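Dihydrodipicolinate synthase (Oceanobacillus iheyensis HTE831, PDB 3D0C) probably catalyses the condensation of pyruvate with aspartate semialdehyde to 4-hydroxy-tetrahydrodipicolinate, an early step of lysine biosynthesis. Local coordinates at residues Tyr5-Ser9 and Asp161-Gly165; Ile18-Pro22 and Gly34-Asn38; Glu29-Leu35 and Glu66-Val70; Asp244-Phe248 and Trp300-Glu304. The protein carries 1 engineered substitution. All coordinates share one frame; numbering follows the deposited sequence.

Contact 1: residues Tyr5-Ser9 and Asp161-Gly165; sequences YGEFS and DKLVG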
loop_
_atom_site.group_PDB
_atom_site.type_symbol
_atom_site.label_atom_id
_atom_site.label_comp_id
_atom_site.label_asym_id
_atom_site.label_seq_id
_atom_site.Cartn_x
_atom_site.Cartn_y
_atom_site.Cartn_z
ATOM N N TYR A 5 3.568 15.339 27.359
ATOM C CA TYR A 5 3.852 15.108 25.953
ATOM C C TYR A 5 4.960 16.017 25.437
ATOM O O TYR A 5 5.787 15.601 24.624
ATOM C CB TYR A 5 2.564 15.285 25.152
ATOM C CG TYR A 5 1.531 14.241 25.514
ATOM C CD1 TYR A 5 1.702 12.908 25.133
ATOM C CD2 TYR A 5 0.414 14.566 26.282
ATOM C CE1 TYR A 5 0.790 11.927 25.508
ATOM C CE2 TYR A 5 -0.506 13.590 26.664
ATOM C CZ TYR A 5 -0.308 12.273 26.274
ATOM O OH TYR A 5 -1.199 11.297 26.653
ATOM N N GLY A 6 4.990 17.252 25.923
ATOM C CA GLY A 6 6.022 18.174 25.492
ATOM C C GLY A 6 7.404 17.560 25.631
ATOM O O GLY A 6 8.198 17.568 24.684
ATOM N N GLU A 7 7.693 17.010 26.807
ATOM C CA GLU A 7 8.993 16.400 27.064
ATOM C C GLU A 7 9.178 15.137 26.232
ATOM O O GLU A 7 10.283 14.843 25.774
ATOM C CB GLU A 7 9.136 16.058 28.550
ATOM C CG GLU A 7 10.575 16.007 29.047
ATOM C CD GLU A 7 11.253 17.369 29.003
ATOM O OE1 GLU A 7 10.614 18.362 29.413
ATOM O OE2 GLU A 7 12.425 17.449 28.572
ATOM N N PHE A 8 8.092 14.395 26.035
ATOM C CA PHE A 8 8.149 13.161 25.260
ATOM C C PHE A 8 8.641 13.409 23.834
ATOM O O PHE A 8 9.467 12.654 23.325
ATOM C CB PHE A 8 6.777 12.481 25.197
ATOM C CG PHE A 8 6.822 11.096 24.609
ATOM C CD1 PHE A 8 7.192 10.007 25.390
ATOM C CD2 PHE A 8 6.559 10.887 23.260
ATOM C CE1 PHE A 8 7.301 8.733 24.839
ATOM C CE2 PHE A 8 6.667 9.616 22.699
ATOM C CZ PHE A 8 7.039 8.539 23.489
ATOM N N SER A 9 8.127 14.458 23.195
ATOM C CA SER A 9 8.518 14.778 21.825
ATOM C C SER A 9 10.008 15.075 21.704
ATOM O O SER A 9 10.593 14.901 20.636
ATOM C CB SER A 9 7.712 15.974 21.300
ATOM O OG SER A 9 8.079 17.179 21.952
ATOM N N ASP A 161 -2.600 16.254 21.806
ATOM C CA ASP A 161 -1.528 15.938 22.738
ATOM C C ASP A 161 -0.784 14.656 22.373
ATOM O O ASP A 161 0.450 14.609 22.430
ATOM C CB ASP A 161 -2.086 15.812 24.157
ATOM C CG ASP A 161 -2.237 17.155 24.840
ATOM O OD1 ASP A 161 -1.218 17.873 24.937
ATOM O OD2 ASP A 161 -3.361 17.496 25.275
ATOM N N LYS A 162 -1.526 13.622 21.983
ATOM C CA LYS A 162 -0.908 12.341 21.643
ATOM C C LYS A 162 -0.060 12.354 20.375
ATOM O O LYS A 162 0.811 11.495 20.220
ATOM C CB LYS A 162 -1.972 11.249 21.531
ATOM C CG LYS A 162 -2.675 10.945 22.843
ATOM C CD LYS A 162 -3.734 9.877 22.640
ATOM C CE LYS A 162 -4.560 9.695 23.896
ATOM N NZ LYS A 162 -5.498 8.543 23.814
ATOM N N LEU A 163 -0.314 13.288 19.462
ATOM C CA LEU A 163 0.497 13.354 18.249
ATOM C C LEU A 163 1.761 14.119 18.641
ATOM O O LEU A 163 1.749 15.343 18.717
ATOM C CB LEU A 163 -0.241 14.088 17.130
ATOM C CG LEU A 163 0.540 14.234 15.822
ATOM C CD1 LEU A 163 1.028 12.864 15.372
ATOM C CD2 LEU A 163 -0.340 14.861 14.749
ATOM N N VAL A 164 2.847 13.385 18.876
ATOM C CA VAL A 164 4.111 13.970 19.312
ATOM C C VAL A 164 5.211 14.067 18.258
ATOM O O VAL A 164 6.320 14.533 18.546
ATOM C CB VAL A 164 4.677 13.181 20.501
ATOM C CG1 VAL A 164 3.720 13.273 21.689
ATOM C CG2 VAL A 164 4.885 11.731 20.103
ATOM N N GLY A 165 4.920 13.614 17.045
ATOM C CA GLY A 165 5.917 13.696 15.997
ATOM C C GLY A 165 5.418 13.371 14.603
ATOM O O GLY A 165 4.392 12.709 14.432
#
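Y5 and V164 carry most of this contact, in which the short helix 5-9 covers the start of strand 163-168 in a TIM barrel, at the N-terminal end of that strand. The Y5 ring lies over the D161-K162 backbone: the D161 carbonyl sits under one face, with D161 O 3.3 Å from Y5 CG, and K162 CA lies on that same face. D161 adds its CB, 3.5 Å from Y5 CD2, and its carboxylate is turned only 23° from the ring plane. A first torsion of -65° sets the Y5 ring beside its own backbone N and brings it down on this turn. Alongside it, K162 runs in the same direction as an extended chain, while its ammonium group travels on to the L136 carbonyl oxygen.

V164 touches both aromatic side chains, one with each methyl. V164 CG1 approaches Y5 CD1 obliquely at 4.0 Å, whereas V164 CG2 comes to the edge of the F8 ring, 3.7 Å from F8 CD2. P139 and F12 press on V164 as well, so the valine belongs to a small apolar cluster. The backbone around it is held in the barrel sheet, with the V164 backbone hydrogen-bonded to S140 and A190.

S9 closes on the strand, its CB 3.4 Å from V164 O. Its hydroxyl turns back into its own helix instead of crossing, since chi1 of 69° tucks S9 OG between backbone N and carbonyl carbon, where it hydrogen-bonds G6 O at 2.8 Å.

Contact 2: residues Ile18-Pro22 and Gly34-Asn38; sequences INIVP and GLDDN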
loop_
_atom_site.group_PDB
_atom_site.type_symbol
_atom_site.label_atom_id
_atom_site.label_comp_id
_atom_site.label_asym_id
_atom_site.label_seq_id
_atom_site.Cartn_x
_atom_site.Cartn_y
_atom_site.Cartn_z
ATOM N N ILE A 18 15.572 2.164 12.530
ATOM C CA ILE A 18 14.559 1.214 12.085
ATOM C C ILE A 18 15.281 -0.121 11.889
ATOM O O ILE A 18 15.991 -0.306 10.907
ATOM C CB ILE A 18 13.949 1.652 10.742
ATOM C CG1 ILE A 18 13.833 3.181 10.687
ATOM C CG2 ILE A 18 12.590 0.994 10.553
ATOM C CD1 ILE A 18 12.948 3.801 11.762
ATOM N N ASN A 19 15.089 -1.043 12.827
ATOM C CA ASN A 19 15.754 -2.345 12.783
ATOM C C ASN A 19 15.220 -3.257 11.692
ATOM O O ASN A 19 14.147 -3.028 11.140
ATOM C CB ASN A 19 15.576 -3.061 14.122
ATOM C CG ASN A 19 14.120 -3.396 14.408
ATOM O OD1 ASN A 19 13.322 -2.519 14.749
ATOM N ND2 ASN A 19 13.760 -4.669 14.245
ATOM N N ILE A 20 15.973 -4.302 11.378
ATOM C CA ILE A 20 15.507 -5.257 10.384
ATOM C C ILE A 20 14.909 -6.430 11.150
ATOM O O ILE A 20 14.947 -6.470 12.386
ATOM C CB ILE A 20 16.648 -5.832 9.531
ATOM C CG1 ILE A 20 17.667 -6.525 10.441
ATOM C CG2 ILE A 20 17.291 -4.735 8.693
ATOM C CD1 ILE A 20 18.557 -7.499 9.713
ATOM N N VAL A 21 14.341 -7.368 10.401
ATOM C CA VAL A 21 13.785 -8.592 10.966
ATOM C C VAL A 21 14.402 -9.692 10.117
ATOM O O VAL A 21 13.952 -9.958 9.001
ATOM C CB VAL A 21 12.245 -8.694 10.835
ATOM C CG1 VAL A 21 11.800 -10.096 11.223
ATOM C CG2 VAL A 21 11.557 -7.672 11.736
ATOM N N PRO A 22 15.469 -10.326 10.618
ATOM C CA PRO A 22 16.093 -11.393 9.832
ATOM C C PRO A 22 15.188 -12.616 9.725
ATOM O O PRO A 22 14.422 -12.917 10.638
ATOM C CB PRO A 22 17.392 -11.671 10.591
ATOM C CG PRO A 22 17.059 -11.309 11.995
ATOM C CD PRO A 22 16.208 -10.068 11.865
ATOM N N GLY A 34 18.696 -13.769 15.427
ATOM C CA GLY A 34 19.211 -12.689 14.602
ATOM C C GLY A 34 18.587 -11.353 14.958
ATOM O O GLY A 34 19.270 -10.323 14.974
ATOM N N LEU A 35 17.284 -11.367 15.239
ATOM C CA LEU A 35 16.564 -10.155 15.611
ATOM C C LEU A 35 17.080 -9.608 16.935
ATOM O O LEU A 35 17.324 -8.402 17.067
ATOM C CB LEU A 35 15.060 -10.435 15.732
ATOM C CG LEU A 35 14.227 -9.281 16.304
ATOM C CD1 LEU A 35 14.472 -8.026 15.478
ATOM C CD2 LEU A 35 12.744 -9.643 16.309
ATOM N N ASP A 36 17.228 -10.487 17.925
ATOM C CA ASP A 36 17.720 -10.054 19.229
ATOM C C ASP A 36 19.095 -9.406 19.057
ATOM O O ASP A 36 19.381 -8.361 19.646
ATOM C CB ASP A 36 17.813 -11.242 20.208
ATOM C CG ASP A 36 16.456 -11.617 20.831
ATOM O OD1 ASP A 36 15.450 -10.914 20.583
ATOM O OD2 ASP A 36 16.399 -12.618 21.582
ATOM N N ASP A 37 19.934 -10.023 18.232
ATOM C CA ASP A 37 21.277 -9.519 17.989
ATOM C C ASP A 37 21.310 -8.203 17.232
ATOM O O ASP A 37 22.212 -7.389 17.436
ATOM C CB ASP A 37 22.097 -10.557 17.233
ATOM C CG ASP A 37 22.367 -11.789 18.071
ATOM O OD1 ASP A 37 22.271 -11.687 19.313
ATOM O OD2 ASP A 37 22.682 -12.848 17.492
ATOM N N ASN A 38 20.343 -7.996 16.350
ATOM C CA ASN A 38 20.313 -6.746 15.606
ATOM C C ASN A 38 19.933 -5.618 16.562
ATOM O O ASN A 38 20.487 -4.517 16.496
ATOM C CB ASN A 38 19.309 -6.823 14.455
ATOM C CG ASN A 38 19.133 -5.492 13.754
ATOM O OD1 ASN A 38 20.104 -4.889 13.292
ATOM N ND2 ASN A 38 17.895 -5.024 13.675
#
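L35 reaches from its helix across the loop 18-22, and its atoms meet the loop one after another. L35 CB touches the P22 ring, 4.1 Å from P22 CD. Because chi1 is 172°, the chain leaves CB opposite the backbone N and carries L35 CD1 on to the polar bend of the loop, where it lies 3.5 Å from I20 O and 3.6 Å from N19 ND2. Those two polar atoms are already paired: N19 ND2 donates to I20 O at 2.8 Å, approaching from above the carbonyl plane with a bent N-H...O angle of 140°. The methyl thus lies against a pair of polar atoms already joined to each other.

This is the first beta-alpha loop of the TIM barrel, running from strand 15-17 and folding back on helix 32-44, the helix it leads into. P22, further along the loop, sits on the first turn of that helix, P22 CG being 3.3 Å from L35 N; G34 has no side chain to hold the proline ring off the backbone.

One turn further along, the N38 side chain, extended away from its backbone N, lies across N19 and I20, N38 CG being 3.8 Å from I20 CG1. I20 is also covered by I264, K265 and M268 of helix 260-270, and its side chain comes within about 4 Å of that of T56, a predicted pyruvate-binding residue.

Contact 3: residues Glu29-Leu35 and Glu66-Val70; sequences EIDWKGL and EAKQV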
loop_
_atom_site.group_PDB
_atom_site.type_symbol
_atom_site.label_atom_id
_atom_site.label_comp_id
_atom_site.label_asym_id
_atom_site.label_seq_id
_atom_site.Cartn_x
_atom_site.Cartn_y
_atom_site.Cartn_z
ATOM N N GLU A 29 11.050 -18.264 8.058
ATOM C CA GLU A 29 10.480 -17.975 9.371
ATOM C C GLU A 29 11.376 -16.946 10.046
ATOM O O GLU A 29 12.543 -16.795 9.682
ATOM C CB GLU A 29 10.401 -19.241 10.231
ATOM C CG GLU A 29 9.392 -20.282 9.749
ATOM C CD GLU A 29 7.970 -19.738 9.661
ATOM O OE1 GLU A 29 7.439 -19.264 10.691
ATOM O OE2 GLU A 29 7.378 -19.790 8.560
ATOM N N ILE A 30 10.831 -16.230 11.021
ATOM C CA ILE A 30 11.591 -15.213 11.732
ATOM C C ILE A 30 12.753 -15.814 12.518
ATOM O O ILE A 30 12.586 -16.782 13.264
ATOM C CB ILE A 30 10.691 -14.427 12.713
ATOM C CG1 ILE A 30 9.594 -13.692 11.936
ATOM C CG2 ILE A 30 11.532 -13.458 13.528
ATOM C CD1 ILE A 30 8.568 -12.985 12.818
ATOM N N ASP A 31 13.930 -15.228 12.334
ATOM C CA ASP A 31 15.135 -15.663 13.028
ATOM C C ASP A 31 15.185 -14.823 14.302
ATOM O O ASP A 31 15.765 -13.733 14.322
ATOM C CB ASP A 31 16.346 -15.383 12.142
ATOM C CG ASP A 31 17.653 -15.811 12.771
ATOM O OD1 ASP A 31 17.662 -16.229 13.950
ATOM O OD2 ASP A 31 18.681 -15.712 12.071
ATOM N N TRP A 32 14.562 -15.325 15.363
ATOM C CA TRP A 32 14.508 -14.584 16.613
ATOM C C TRP A 32 15.866 -14.254 17.208
ATOM O O TRP A 32 16.030 -13.209 17.836
ATOM C CB TRP A 32 13.633 -15.328 17.625
ATOM C CG TRP A 32 12.217 -15.416 17.151
ATOM C CD1 TRP A 32 11.592 -16.508 16.628
ATOM C CD2 TRP A 32 11.283 -14.333 17.054
ATOM N NE1 TRP A 32 10.327 -16.174 16.205
ATOM C CE2 TRP A 32 10.110 -14.846 16.458
ATOM C CE3 TRP A 32 11.322 -12.978 17.415
ATOM C CZ2 TRP A 32 8.988 -14.050 16.205
ATOM C CZ3 TRP A 32 10.205 -12.187 17.163
ATOM C CH2 TRP A 32 9.054 -12.728 16.567
ATOM N N LYS A 33 16.836 -15.137 16.997
ATOM C CA LYS A 33 18.189 -14.925 17.502
ATOM C C LYS A 33 18.774 -13.723 16.757
ATOM O O LYS A 33 19.277 -12.781 17.374
ATOM C CB LYS A 33 19.048 -16.168 17.233
ATOM C CG LYS A 33 20.158 -16.419 18.252
ATOM C CD LYS A 33 21.145 -15.270 18.336
ATOM C CE LYS A 33 22.272 -15.598 19.309
ATOM N NZ LYS A 33 23.158 -14.433 19.571
ATOM N N GLY A 34 18.696 -13.769 15.427
ATOM C CA GLY A 34 19.211 -12.689 14.602
ATOM C C GLY A 34 18.587 -11.353 14.958
ATOM O O GLY A 34 19.270 -10.323 14.974
ATOM N N LEU A 35 17.284 -11.367 15.239
ATOM C CA LEU A 35 16.564 -10.155 15.611
ATOM C C LEU A 35 17.080 -9.608 16.935
ATOM O O LEU A 35 17.324 -8.402 17.067
ATOM C CB LEU A 35 15.060 -10.435 15.732
ATOM C CG LEU A 35 14.227 -9.281 16.304
ATOM C CD1 LEU A 35 14.472 -8.026 15.478
ATOM C CD2 LEU A 35 12.744 -9.643 16.309
ATOM N N GLU A 66 2.661 -12.289 13.439
ATOM C CA GLU A 66 4.108 -12.109 13.463
ATOM C C GLU A 66 4.477 -10.672 13.814
ATOM O O GLU A 66 5.451 -10.440 14.520
ATOM C CB GLU A 66 4.726 -12.461 12.106
ATOM C CG GLU A 66 4.547 -13.899 11.674
ATOM C CD GLU A 66 5.178 -14.155 10.323
ATOM O OE1 GLU A 66 4.840 -13.426 9.366
ATOM O OE2 GLU A 66 6.012 -15.076 10.216
ATOM N N ALA A 67 3.708 -9.705 13.325
ATOM C CA ALA A 67 4.009 -8.306 13.618
ATOM C C ALA A 67 3.886 -8.027 15.114
ATOM O O ALA A 67 4.723 -7.337 15.698
ATOM C CB ALA A 67 3.084 -7.379 12.819
ATOM N N LYS A 68 2.851 -8.562 15.748
ATOM C CA LYS A 68 2.698 -8.353 17.180
ATOM C C LYS A 68 3.884 -8.998 17.907
ATOM O O LYS A 68 4.423 -8.425 18.858
ATOM C CB LYS A 68 1.391 -8.972 17.675
ATOM C CG LYS A 68 0.145 -8.332 17.089
ATOM C CD LYS A 68 -1.093 -9.080 17.534
ATOM C CE LYS A 68 -2.352 -8.417 17.012
ATOM N NZ LYS A 68 -3.555 -9.230 17.334
ATOM N N GLN A 69 4.290 -10.183 17.452
ATOM C CA GLN A 69 5.412 -10.888 18.077
ATOM C C GLN A 69 6.721 -10.100 17.980
ATOM O O GLN A 69 7.505 -10.072 18.928
ATOM C CB GLN A 69 5.601 -12.272 17.446
ATOM C CG GLN A 69 4.426 -13.222 17.646
ATOM C CD GLN A 69 4.735 -14.636 17.183
ATOM O OE1 GLN A 69 5.178 -14.855 16.052
ATOM N NE2 GLN A 69 4.497 -15.607 18.057
ATOM N N VAL A 70 6.957 -9.467 16.834
ATOM C CA VAL A 70 8.168 -8.673 16.650
ATOM C C VAL A 70 8.145 -7.458 17.571
ATOM O O VAL A 70 9.117 -7.184 18.274
ATOM C CB VAL A 70 8.316 -8.190 15.184
ATOM C CG1 VAL A 70 9.521 -7.263 15.055
ATOM C CG2 VAL A 70 8.472 -9.387 14.259
HETATM O O HOH W 1 7.980 -16.636 11.447
#
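I30 stands opposite E66 and L35 opposite V70, with CA atoms 8.3 and 8.6 Å apart, so the start of helix 32-44 and the turn before it face the side of helix 64-78. V70 is the meeting point. I30 crosses it obliquely: I30 CD1 lies 3.9 Å from V70 CG2, a reach that also puts the same CD1 against CB of E66. More loosely, L35 CD2 touches V70 CG1.

W32 supplies the flat surface. I30 CG2 rests 3.5 Å above the centre of its ring. With CG anti to the carbonyl carbon (chi1 -64°), the outer corner of the indole is directed at the other helix: W32 CH2 lies 3.6 Å from Q69 CB, and V70 N, which bonds to E66 O within its own helix, lies at the ring edge. The Q69 amide stands almost square to the indole. Helices 32-44 and 64-78 are neighbours on the outside of the TIM barrel, and the apolar row between them is bordered by polar groups.

On that border one water joins the segments. It donates to E29 OE1 and E66 OE2, and accepts from I30 N. This bridge probably eases the approach of the like charges, E29 OE1 and E66 OE2 being 4.4 Å apart. The other carboxylate oxygen of E66, OE1, is held by R279 and by the backbone N of T63. D31, the N-cap of helix 32-44, receives G34 N on OD1 at 3.0 Å in a nearly straight bond of 172°; the donor comes from well above the carboxylate plane, and D31 OD2 pairs with R274.

Contact 4: residues Asp244-Phe248 and Trp300-Glu304; sequences DVVPF and WNTQE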
loop_
_atom_site.group_PDB
_atom_site.type_symbol
_atom_site.label_atom_id
_atom_site.label_comp_id
_atom_site.label_asym_id
_atom_site.label_seq_id
_atom_site.Cartn_x
_atom_site.Cartn_y
_atom_site.Cartn_z
ATOM N N ASP A 244 29.781 10.691 1.896
ATOM C CA ASP A 244 30.256 9.348 2.212
ATOM C C ASP A 244 29.155 8.291 2.298
ATOM O O ASP A 244 29.379 7.136 1.933
ATOM C CB ASP A 244 31.045 9.381 3.529
ATOM C CG ASP A 244 31.768 8.071 3.818
ATOM O OD1 ASP A 244 32.547 7.617 2.953
ATOM O OD2 ASP A 244 31.566 7.502 4.914
ATOM N N VAL A 245 27.968 8.678 2.762
ATOM C CA VAL A 245 26.870 7.719 2.901
ATOM C C VAL A 245 25.836 7.742 1.776
ATOM O O VAL A 245 25.081 6.776 1.599
ATOM C CB VAL A 245 26.129 7.919 4.237
ATOM C CG1 VAL A 245 27.090 7.734 5.396
ATOM C CG2 VAL A 245 25.487 9.299 4.278
ATOM N N VAL A 246 25.795 8.831 1.014
ATOM C CA VAL A 246 24.840 8.943 -0.086
ATOM C C VAL A 246 24.875 7.737 -1.031
ATOM O O VAL A 246 23.825 7.241 -1.447
ATOM C CB VAL A 246 25.071 10.243 -0.890
ATOM C CG1 VAL A 246 24.367 10.163 -2.239
ATOM C CG2 VAL A 246 24.525 11.435 -0.103
ATOM N N PRO A 247 26.078 7.241 -1.377
ATOM C CA PRO A 247 26.199 6.085 -2.278
ATOM C C PRO A 247 25.407 4.867 -1.791
ATOM O O PRO A 247 24.869 4.104 -2.595
ATOM C CB PRO A 247 27.703 5.822 -2.298
ATOM C CG PRO A 247 28.277 7.207 -2.123
ATOM C CD PRO A 247 27.414 7.746 -1.004
ATOM N N PHE A 248 25.351 4.695 -0.473
ATOM C CA PHE A 248 24.628 3.585 0.153
ATOM C C PHE A 248 23.122 3.807 -0.008
ATOM O O PHE A 248 22.379 2.905 -0.398
ATOM C CB PHE A 248 24.979 3.513 1.645
ATOM C CG PHE A 248 24.422 2.297 2.353
ATOM C CD1 PHE A 248 25.068 1.065 2.271
ATOM C CD2 PHE A 248 23.252 2.385 3.105
ATOM C CE1 PHE A 248 24.559 -0.058 2.927
ATOM C CE2 PHE A 248 22.735 1.268 3.764
ATOM C CZ PHE A 248 23.391 0.047 3.674
ATOM N N TRP A 300 34.839 1.946 1.602
ATOM C CA TRP A 300 34.693 2.328 3.000
ATOM C C TRP A 300 35.765 1.722 3.881
ATOM O O TRP A 300 36.156 2.319 4.889
ATOM C CB TRP A 300 33.301 1.951 3.524
ATOM C CG TRP A 300 32.243 2.967 3.201
ATOM C CD1 TRP A 300 32.435 4.284 2.910
ATOM C CD2 TRP A 300 30.829 2.756 3.189
ATOM N NE1 TRP A 300 31.226 4.912 2.716
ATOM C CE2 TRP A 300 30.222 3.995 2.884
ATOM C CE3 TRP A 300 30.013 1.641 3.412
ATOM C CZ2 TRP A 300 28.831 4.150 2.792
ATOM C CZ3 TRP A 300 28.629 1.794 3.323
ATOM C CH2 TRP A 300 28.056 3.043 3.016
ATOM N N ASN A 301 36.251 0.545 3.494
ATOM C CA ASN A 301 37.302 -0.132 4.265
ATOM C C ASN A 301 38.610 0.611 4.087
ATOM O O ASN A 301 39.343 0.850 5.041
ATOM C CB ASN A 301 37.506 -1.560 3.774
ATOM C CG ASN A 301 38.440 -2.350 4.674
ATOM O OD1 ASN A 301 38.630 -3.547 4.488
ATOM N ND2 ASN A 301 39.023 -1.677 5.670
ATOM N N THR A 302 38.882 0.971 2.832
ATOM C CA THR A 302 40.109 1.686 2.444
ATOM C C THR A 302 40.229 3.029 3.133
ATOM O O THR A 302 41.330 3.466 3.480
ATOM C CB THR A 302 40.206 1.943 0.894
ATOM O OG1 THR A 302 40.247 0.695 0.189
ATOM C CG2 THR A 302 41.466 2.725 0.552
ATOM N N GLN A 303 39.085 3.688 3.290
ATOM C CA GLN A 303 38.991 4.988 3.934
ATOM C C GLN A 303 39.451 4.865 5.381
ATOM O O GLN A 303 40.228 5.688 5.880
ATOM C CB GLN A 303 37.539 5.485 3.904
ATOM C CG GLN A 303 37.337 6.829 4.620
ATOM C CD GLN A 303 35.878 7.238 4.715
ATOM O OE1 GLN A 303 35.140 7.131 3.730
ATOM N NE2 GLN A 303 35.457 7.724 5.899
ATOM N N GLU A 304 38.933 3.842 6.058
ATOM C CA GLU A 304 39.277 3.575 7.450
ATOM C C GLU A 304 40.763 3.248 7.538
ATOM O O GLU A 304 41.445 3.803 8.431
ATOM C CB GLU A 304 38.461 2.394 8.013
ATOM C CG GLU A 304 36.955 2.638 8.099
ATOM C CD GLU A 304 36.169 1.453 8.660
ATOM O OE1 GLU A 304 36.788 0.450 9.097
ATOM O OE2 GLU A 304 34.914 1.519 8.675
#
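The W300 indole meets helix 235-257 along its edge: D244 O, V245 CA and F248 CB all lie near the ring plane. K222 makes a cation-pi contact with the indole; the F219 ring also meets it, the planes about 70° apart. The F248 ring is turned 35° from the six-membered ring, the pair being neither stacked nor edge-to-face, and the closest touch is F248 CB to W300 CH2 at 3.4 Å.

The indole N-H serves two acceptors of one residue. W300 NE1 donates to D244 O at 3.0 Å within its own ring plane, though above the plane of the carbonyl, and makes a weak second bond to D244 OD1, also at 3.0 Å. The helix is kinked at 247-248: F248 N bonds V245 O at 2.9 Å rather than D244 O, which probably leaves that oxygen for the indole. With chi1 at -171°, the D244 carboxylate swings toward the indole, and K222 completes the group through a salt bridge to OD2, so one lysine serves both sides of the contact.

This contact lies in the C-terminal helical part that follows the barrel, as in the DapA family. The last helix, 287-303, lies against helix 235-257, with helix 220-232 contributing K222, helix 260-270 covering F248 through I263, I264 and A267, and L215, just after the final strand 210-213, reaching V245 and F248.

Overall arrangement
Contacts 2 and 3 form one continuous patch: their centres are about 8 Å apart, both use G34 and L35 of helix 32-44, and P22 O probably accepts a hydrogen bond from D31 N at 2.9 Å, while V21 packs on V70 and I30. Contact 1 lies at the N-terminal end of the barrel strands, with its V164 side chain about 9 Å from that of K167, the predicted Schiff-base lysine. Contact 4 is on the opposite side of the chain's centre from contact 1, about 36 Å between centres. Contact 2, whose I20 neighbours T56, predicted to bind pyruvate, lies closest to contact 4, about 9 Å between nearest atoms; the F248 and T56 side chains are about 8 Å apart.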